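Glyco_hydro_cc domain-containing protein (Cryptococcus neoformans, PDB 6UBC) probably binds beta-1,3-glucan oligosaccharides through a glycoside hydrolase family 128 (subgroup VII) domain. Local coordinates at residues 388-393 and 433-438. Sequence-based numbering, arbitrary orientation.
Sequences EINTFI and GQTYLT
Asn390 and Thr435 make the polar part of this helix-helix contact. Thr435 OG1 lies 2.8 Å from Asn390 OD1, and the two side chains cross at about a right angle. Glu431 O, one turn back in the same helix, is also a partner of OG1. The amide has further partners: OD1 also accepts from Gln386, and ND2 donates to Glu431, so both ends of the amide are held and its flip is set.

Apolar packing lies beside this pair. Ile393 points its CG2 methyl at the neighbouring helix, 3.6 Å from Tyr436 CA and 3.7 Å from Thr435 CG2. At chi1 -63° the Thr435 hydroxyl sits beside its own backbone N, and the same rotation turns CG2 toward Ile393; Thr435 CG2 also rests 3.7 Å from Asn390 O. Ile393 CG2 lies 4.2 Å from Tyr436 CB, near the plane of the ring at its edge; the ring meets that of Tyr411, their planes inclined at about 55°, and its hydroxyl bonds to Gly205 O.

The segment axes approach to 9.4 Å at 23°, nearly parallel. Through Tyr436 and Ile393, helices 386-402 and 431-441 pack side by side against parallel strands 204-207 and 406-411, consistent with neighbouring outer helices of the (beta/alpha)8 barrel expected of this glycoside hydrolase family.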
loop_
_atom_site.group_PDB
_atom_site.type_symbol
_atom_site.label_atom_id
_atom_site.label_comp_id
_atom_site.label_asym_id
_atom_site.label_seq_id
_atom_site.Cartn_x
_atom_site.Cartn_y
_atom_site.Cartn_z
ATOM N N GLU A 388 -18.819 2.418 -13.852
ATOM C CA GLU A 388 -17.666 1.506 -14.043
ATOM C C GLU A 388 -16.843 1.474 -12.761
ATOM O O GLU A 388 -16.344 0.372 -12.425
ATOM C CB GLU A 388 -16.806 2.059 -15.198
ATOM C CG GLU A 388 -15.520 1.305 -15.498
ATOM C CD GLU A 388 -14.541 2.000 -16.475
ATOM O OE1 GLU A 388 -14.791 3.194 -16.818
ATOM O OE2 GLU A 388 -13.515 1.359 -16.901
ATOM N N ILE A 389 -16.636 2.629 -12.092
ATOM C CA ILE A 389 -15.893 2.678 -10.800
ATOM C C ILE A 389 -16.540 1.777 -9.766
ATOM O O ILE A 389 -15.818 1.062 -9.108
ATOM C CB ILE A 389 -15.739 4.128 -10.300
ATOM C CG1 ILE A 389 -14.663 4.812 -11.149
ATOM C CG2 ILE A 389 -15.443 4.219 -8.828
ATOM C CD1 ILE A 389 -14.668 6.336 -11.096
ATOM N N ASN A 390 -17.846 1.880 -9.601
ATOM C CA ASN A 390 -18.580 1.067 -8.604
ATOM C C ASN A 390 -18.352 -0.425 -8.886
ATOM O O ASN A 390 -18.088 -1.182 -7.945
ATOM C CB ASN A 390 -20.066 1.389 -8.576
ATOM C CG ASN A 390 -20.378 2.753 -8.038
ATOM O OD1 ASN A 390 -19.586 3.359 -7.291
ATOM N ND2 ASN A 390 -21.523 3.254 -8.434
ATOM N N THR A 391 -18.483 -0.833 -10.146
ATOM C CA THR A 391 -18.303 -2.246 -10.560
ATOM C C THR A 391 -16.891 -2.726 -10.229
ATOM O O THR A 391 -16.716 -3.834 -9.634
ATOM C CB THR A 391 -18.611 -2.462 -12.035
ATOM O OG1 THR A 391 -19.956 -2.030 -12.244
ATOM C CG2 THR A 391 -18.378 -3.897 -12.406
ATOM N N PHE A 392 -15.930 -1.873 -10.518
ATOM C CA PHE A 392 -14.508 -2.135 -10.225
ATOM C C PHE A 392 -14.310 -2.336 -8.733
ATOM O O PHE A 392 -13.621 -3.288 -8.385
ATOM C CB PHE A 392 -13.629 -1.018 -10.776
ATOM C CG PHE A 392 -12.174 -1.271 -10.561
ATOM C CD1 PHE A 392 -11.465 -2.018 -11.476
ATOM C CD2 PHE A 392 -11.500 -0.668 -9.495
ATOM C CE1 PHE A 392 -10.095 -2.166 -11.343
ATOM C CE2 PHE A 392 -10.144 -0.828 -9.346
ATOM C CZ PHE A 392 -9.447 -1.631 -10.244
ATOM N N ILE A 393 -14.813 -1.420 -7.907
ATOM C CA ILE A 393 -14.582 -1.502 -6.440
ATOM C C ILE A 393 -15.219 -2.816 -5.960
ATOM O O ILE A 393 -14.586 -3.541 -5.179
ATOM C CB ILE A 393 -15.173 -0.264 -5.718
ATOM C CG1 ILE A 393 -14.362 1.018 -5.997
ATOM C CG2 ILE A 393 -15.237 -0.556 -4.242
ATOM C CD1 ILE A 393 -15.113 2.310 -5.706
ATOM N N GLY A 433 -16.562 6.263 -2.108
ATOM C CA GLY A 433 -16.258 5.930 -0.700
ATOM C C GLY A 433 -17.283 4.959 -0.115
ATOM O O GLY A 433 -16.905 3.939 0.580
ATOM N N GLN A 434 -18.559 5.245 -0.360
ATOM C CA GLN A 434 -19.672 4.382 0.116
ATOM C C GLN A 434 -19.639 3.016 -0.562
ATOM O O GLN A 434 -19.955 2.048 0.109
ATOM C CB GLN A 434 -20.992 5.088 -0.184
ATOM C CG GLN A 434 -21.142 6.347 0.611
ATOM C CD GLN A 434 -22.427 7.073 0.271
ATOM O OE1 GLN A 434 -23.481 6.442 0.061
ATOM N NE2 GLN A 434 -22.333 8.407 0.330
ATOM N N THR A 435 -19.282 2.930 -1.843
ATOM C CA THR A 435 -19.241 1.623 -2.531
ATOM C C THR A 435 -18.133 0.805 -1.843
ATOM O O THR A 435 -18.337 -0.382 -1.581
ATOM C CB THR A 435 -18.923 1.716 -4.026
ATOM O OG1 THR A 435 -19.985 2.458 -4.639
ATOM C CG2 THR A 435 -18.808 0.347 -4.655
ATOM N N TYR A 436 -16.985 1.419 -1.563
ATOM C CA TYR A 436 -15.916 0.648 -0.892
ATOM C C TYR A 436 -16.425 0.194 0.488
ATOM O O TYR A 436 -16.241 -0.976 0.854
ATOM C CB TYR A 436 -14.655 1.494 -0.677
ATOM C CG TYR A 436 -13.500 0.752 -0.057
ATOM C CD1 TYR A 436 -12.886 -0.293 -0.715
ATOM C CD2 TYR A 436 -12.900 1.219 1.108
ATOM C CE1 TYR A 436 -11.767 -0.905 -0.193
ATOM C CE2 TYR A 436 -11.793 0.592 1.659
ATOM C CZ TYR A 436 -11.218 -0.482 1.008
ATOM O OH TYR A 436 -10.085 -1.104 1.498
ATOM N N LEU A 437 -17.015 1.115 1.243
ATOM C CA LEU A 437 -17.471 0.800 2.632
ATOM C C LEU A 437 -18.462 -0.369 2.558
ATOM O O LEU A 437 -18.352 -1.299 3.377
ATOM C CB LEU A 437 -18.017 2.027 3.340
ATOM C CG LEU A 437 -18.623 1.803 4.753
ATOM C CD1 LEU A 437 -17.660 1.109 5.650
ATOM C CD2 LEU A 437 -19.135 3.107 5.365
ATOM N N THR A 438 -19.437 -0.311 1.679
ATOM C CA THR A 438 -20.453 -1.372 1.554
ATOM C C THR A 438 -19.809 -2.690 1.175
ATOM O O THR A 438 -20.155 -3.695 1.777
ATOM C CB THR A 438 -21.529 -0.992 0.536
ATOM O OG1 THR A 438 -22.152 0.198 1.019
ATOM C CG2 THR A 438 -22.534 -2.099 0.402
#